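Local coordinates for protein cellobiose 2-epimerase (Spirochaeta thermophila DSM 6192, PDB 5ZIG) that probably catalyses the reversible epimerisation of cellobiose to 4-O-beta-D-glucopyranosyl-D-mannose, as a member of the N-acylglucosamine 2-epimerase family, at residues Gln69-Arg74 and Ala78-Ala83; Leu204-Lys209 and Leu261-Glu266. One frame throughout, in Å; residues are numbered along the deposited sequence.

Contact 1 of 2, residues Gln69-Arg74 and Ala78-Ala83; sequences QAFLSR and AYLEAA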
# COMPACT_ATOMS: atom_id res chain seq x y z
N GLN A 69 13.14 1.48 4.20
CA GLN A 69 12.68 0.88 5.45
C GLN A 69 13.55 -0.29 5.86
O GLN A 69 13.80 -0.50 7.05
CB GLN A 69 11.22 0.44 5.31
CG GLN A 69 10.28 1.60 4.96
CD GLN A 69 10.05 2.52 6.13
OE1 GLN A 69 10.34 2.17 7.28
NE2 GLN A 69 9.50 3.72 5.86
N ALA A 70 14.05 -1.05 4.87
CA ALA A 70 14.92 -2.19 5.17
C ALA A 70 16.27 -1.73 5.70
O ALA A 70 16.83 -2.36 6.60
CB ALA A 70 15.08 -3.07 3.93
N PHE A 71 16.81 -0.63 5.15
CA PHE A 71 18.06 -0.10 5.69
C PHE A 71 17.87 0.45 7.10
O PHE A 71 18.78 0.38 7.94
CB PHE A 71 18.63 0.99 4.76
CG PHE A 71 19.93 1.59 5.25
CD1 PHE A 71 21.12 0.87 5.17
CD2 PHE A 71 19.96 2.87 5.79
CE1 PHE A 71 22.32 1.43 5.62
CE2 PHE A 71 21.15 3.43 6.22
CZ PHE A 71 22.33 2.71 6.14
N LEU A 72 16.69 1.02 7.38
CA LEU A 72 16.37 1.49 8.72
C LEU A 72 16.23 0.31 9.70
O LEU A 72 16.72 0.38 10.83
CB LEU A 72 15.09 2.32 8.68
CG LEU A 72 15.19 3.77 8.20
CD1 LEU A 72 13.84 4.26 7.66
CD2 LEU A 72 15.73 4.69 9.31
N SER A 73 15.59 -0.78 9.28
CA SER A 73 15.45 -1.94 10.17
C SER A 73 16.75 -2.71 10.33
O SER A 73 16.99 -3.31 11.39
CB SER A 73 14.35 -2.86 9.66
OG SER A 73 14.57 -4.19 10.07
N ARG A 74 17.62 -2.71 9.32
CA ARG A 74 18.89 -3.42 9.33
C ARG A 74 19.83 -2.74 8.34
O ARG A 74 19.61 -2.81 7.13
CB ARG A 74 18.69 -4.89 8.97
CG ARG A 74 19.51 -5.86 9.76
CD ARG A 74 19.44 -7.26 9.16
NE ARG A 74 18.67 -8.19 9.99
CZ ARG A 74 18.42 -9.46 9.66
NH1 ARG A 74 18.87 -9.96 8.51
NH2 ARG A 74 17.71 -10.23 10.48
N ALA A 78 23.86 -2.85 1.01
CA ALA A 78 23.13 -3.17 -0.21
C ALA A 78 21.77 -2.46 -0.26
O ALA A 78 21.34 -2.00 -1.33
CB ALA A 78 22.97 -4.68 -0.35
N TYR A 79 21.09 -2.34 0.89
CA TYR A 79 19.75 -1.75 0.91
C TYR A 79 19.80 -0.24 0.65
O TYR A 79 18.97 0.30 -0.09
CB TYR A 79 19.05 -1.99 2.25
CG TYR A 79 18.92 -3.43 2.70
CD1 TYR A 79 18.96 -4.48 1.80
CD2 TYR A 79 18.73 -3.74 4.05
CE1 TYR A 79 18.83 -5.79 2.22
CE2 TYR A 79 18.60 -5.06 4.48
CZ TYR A 79 18.65 -6.08 3.56
OH TYR A 79 18.52 -7.41 3.95
N LEU A 80 20.72 0.46 1.31
CA LEU A 80 20.84 1.88 1.02
C LEU A 80 21.21 2.08 -0.45
O LEU A 80 20.64 2.93 -1.13
CB LEU A 80 21.87 2.51 1.96
CG LEU A 80 22.17 3.99 1.86
CD1 LEU A 80 20.89 4.83 1.95
CD2 LEU A 80 23.15 4.38 2.94
N GLU A 81 22.13 1.25 -0.96
CA GLU A 81 22.52 1.32 -2.37
C GLU A 81 21.32 1.14 -3.29
O GLU A 81 21.12 1.92 -4.23
CB GLU A 81 23.60 0.27 -2.66
CG GLU A 81 24.94 0.63 -2.03
CD GLU A 81 25.85 -0.57 -1.81
OE1 GLU A 81 25.40 -1.73 -1.97
OE2 GLU A 81 27.03 -0.34 -1.45
N ALA A 82 20.54 0.08 -3.07
CA ALA A 82 19.34 -0.13 -3.87
C ALA A 82 18.39 1.04 -3.73
O ALA A 82 17.80 1.50 -4.71
CB ALA A 82 18.66 -1.44 -3.49
N ALA A 83 18.22 1.55 -2.50
CA ALA A 83 17.39 2.72 -2.30
C ALA A 83 17.91 3.89 -3.13
O ALA A 83 17.15 4.54 -3.85
CB ALA A 83 17.32 3.07 -0.82
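The Phe71 ring takes Leu80 on one face: Leu80 CB stands 3.8 Å from the ring centroid, 17° off the normal, a CH-pi contact over CD1 and CE1. The end of Leu80 follows the same ring outward, its CD2 lying 3.7 Å from Phe71 CZ. The Tyr79 ring has Ala70 CB over one face, a second and longer CH-pi contact at 4.2 Å from CB to the ring centroid. At its edge, near the ring plane, Arg74 O comes within 3.3 Å of Tyr79 CD2. Between the two rings the stems meet, Phe71 CB against Tyr79 CB at 3.9 Å. Phe71 CG is anti to the backbone N (chi1 -180°), which carries the ring past Tyr79 to Leu80, whereas Tyr79 CG lies anti to its carbonyl carbon, turning that ring back over Ala70.

The segments belong to helices 57-73 and 77-94, a tight antiparallel helical hairpin of the (alpha/alpha)6 barrel, with local axes 8.4 Å apart at 158°. Asn76, in the connecting turn, accepts a hydrogen bond from Ala78 N through OD1. Phe23 and Leu27 of helix 7-31 pack against Tyr79, and Arg74 forms a cation-pi contact with Phe23. With an alanine at Phe71 the ring is gone, which would probably leave a gap beside Leu80 CB and CD2 and cost the CH-pi contact, while the CB-to-CB touch on Tyr79 could remain.

No hydrogen bond crosses between the segments, so the pairing rests on apolar and CH-pi packing. The exception in character is the Arg74 carbonyl, whose partly negative oxygen faces the slightly positive hydrogen rim of Tyr79, an arrangement likely to be mildly favourable where the first helix ends.

Contact 2 of 2, residues Leu204-Lys209 and Leu261-Glu266; sequences LFRTTK and LTESVE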
# COMPACT_ATOMS: atom_id res chain seq x y z
N LEU A 204 4.41 11.46 5.75
CA LEU A 204 5.01 12.80 5.65
C LEU A 204 4.83 13.57 6.95
O LEU A 204 5.76 14.26 7.40
CB LEU A 204 4.40 13.57 4.46
CG LEU A 204 4.98 14.97 4.18
CD1 LEU A 204 6.48 14.91 3.85
CD2 LEU A 204 4.21 15.73 3.10
N PHE A 205 3.68 13.41 7.61
CA PHE A 205 3.47 14.05 8.91
C PHE A 205 4.33 13.42 10.00
O PHE A 205 4.87 14.13 10.86
CB PHE A 205 1.99 13.96 9.30
CG PHE A 205 1.68 14.59 10.63
CD1 PHE A 205 1.64 15.96 10.78
CD2 PHE A 205 1.43 13.79 11.75
CE1 PHE A 205 1.35 16.54 12.00
CE2 PHE A 205 1.15 14.35 12.97
CZ PHE A 205 1.11 15.73 13.10
N ARG A 206 4.46 12.09 10.00
CA ARG A 206 5.37 11.46 10.95
C ARG A 206 6.79 11.98 10.78
O ARG A 206 7.50 12.21 11.76
CB ARG A 206 5.35 9.94 10.79
CG ARG A 206 6.37 9.25 11.71
CD ARG A 206 6.34 7.70 11.58
NE ARG A 206 5.25 7.14 12.36
CZ ARG A 206 4.10 6.72 11.85
NH1 ARG A 206 3.89 6.78 10.54
NH2 ARG A 206 3.16 6.23 12.66
N THR A 207 7.22 12.17 9.53
CA THR A 207 8.58 12.59 9.24
C THR A 207 8.82 14.06 9.60
O THR A 207 9.93 14.42 10.00
CB THR A 207 8.88 12.34 7.74
OG1 THR A 207 8.47 11.00 7.37
CG2 THR A 207 10.35 12.57 7.39
N THR A 208 7.80 14.92 9.49
CA THR A 208 8.00 16.37 9.61
C THR A 208 7.14 17.07 10.65
O THR A 208 7.50 18.17 11.07
CB THR A 208 7.75 17.07 8.26
OG1 THR A 208 6.35 16.97 7.94
CG2 THR A 208 8.57 16.47 7.13
N LYS A 209 6.00 16.51 11.05
CA LYS A 209 5.09 17.15 12.01
C LYS A 209 4.63 18.52 11.52
O LYS A 209 4.32 19.41 12.32
CB LYS A 209 5.74 17.28 13.40
CG LYS A 209 5.60 16.04 14.27
CD LYS A 209 6.59 14.96 13.88
CE LYS A 209 8.02 15.50 13.84
NZ LYS A 209 9.05 14.45 13.55
N LEU A 261 -6.18 3.80 8.33
CA LEU A 261 -7.01 4.80 9.00
C LEU A 261 -6.60 4.93 10.46
O LEU A 261 -6.46 6.05 10.97
CB LEU A 261 -8.48 4.43 8.89
CG LEU A 261 -9.33 4.92 7.72
CD1 LEU A 261 -8.71 4.63 6.39
CD2 LEU A 261 -10.70 4.26 7.81
N THR A 262 -6.38 3.80 11.13
CA THR A 262 -5.89 3.80 12.51
C THR A 262 -4.60 4.59 12.65
O THR A 262 -4.48 5.44 13.53
CB THR A 262 -5.70 2.35 13.02
OG1 THR A 262 -6.97 1.69 13.17
CG2 THR A 262 -4.95 2.36 14.33
N GLU A 263 -3.63 4.37 11.74
CA GLU A 263 -2.37 5.11 11.84
C GLU A 263 -2.60 6.62 11.84
O GLU A 263 -2.01 7.35 12.64
CB GLU A 263 -1.44 4.75 10.69
CG GLU A 263 -0.05 5.27 10.87
CD GLU A 263 0.73 5.32 9.58
OE1 GLU A 263 0.12 5.24 8.50
OE2 GLU A 263 1.96 5.42 9.66
N SER A 264 -3.44 7.10 10.93
CA SER A 264 -3.64 8.54 10.80
C SER A 264 -4.33 9.13 12.02
O SER A 264 -3.94 10.20 12.52
CB SER A 264 -4.42 8.85 9.52
OG SER A 264 -5.66 8.18 9.52
N VAL A 265 -5.38 8.46 12.52
CA VAL A 265 -6.12 8.97 13.68
C VAL A 265 -5.30 8.83 14.96
O VAL A 265 -5.45 9.62 15.91
CB VAL A 265 -7.50 8.30 13.78
CG1 VAL A 265 -8.26 8.72 15.08
CG2 VAL A 265 -8.35 8.66 12.60
N GLU A 266 -4.38 7.85 15.01
CA GLU A 266 -3.42 7.81 16.10
C GLU A 266 -2.42 8.96 16.01
O GLU A 266 -2.11 9.61 17.02
CB GLU A 266 -2.70 6.46 16.11
CG GLU A 266 -1.82 6.24 17.33
CD GLU A 266 -1.62 4.77 17.68
OE1 GLU A 266 -0.81 4.48 18.59
OE2 GLU A 266 -2.27 3.90 17.06
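Arg206 runs out fully extended through its first two torsions and then bends at chi3 (-81°), swinging its guanidinium round to Glu263, whose own chain is extended with CG anti to the backbone N. The two side chains meet at about a right angle, yet their flat ends lie nearly coplanar, 19° apart. Arg206 NH1 gives a salt-bridging hydrogen bond to Glu263 OE2 at 2.5 Å with an N-H...O angle of 157°; the length is unusually short and its exact value doubtful. Arg206 NH2 reaches the same oxygen only weakly, at 3.3 Å from Glu263 OE2. This is therefore no two-oxygen bidentate pair: one carboxylate oxygen, met on its anti side, serves both nitrogens at the edge of the guanidinium.

The bridge spans helices 191-208 and 251-269, both among the twelve long helices of the (alpha/alpha)6 barrel, and joins them near the C-terminal end of the first. Ser202 touches Glu263 from that first helix, and a bound 1,2-ethanediol, probably from the crystallisation liquor, also lies beside the glutamate side chain.

Close to Arg206 the helix ends with side chains folded back on its carbonyls. Thr208 OG1 bonds Leu204 O at 2.8 Å from above the carbonyl plane, and Leu204 O also takes the helical bond from Thr208 N. Lys209, with positive phi, leaves the helix and bonds through NZ to Arg206 O at 3.3 Å. On the other helix Ser264 OG likewise returns to Leu261 O, at 2.7 Å, an oxygen that also accepts Val265 N.

Overall arrangement
From the N terminus the chain first passes helix 7-31, which packs on contact 1. That contact closes a turn of three residues between helices 57-73 and 77-94, pairing sequence neighbours. After helices 119-136 and 139-156 the chain enters helix 191-208, where contact 2 opens; it closes only at helix 251-269, after a 51-residue excursion that includes helix 211-228. The two are in series, neither nesting nor crossing, with centres about 22 Å apart and nearest atoms about 8 Å apart. Contact 1 thus ties two successive helices of the barrel, whereas contact 2 ties helices 191-208 and 251-269, which have helix 211-228 between them in the chain.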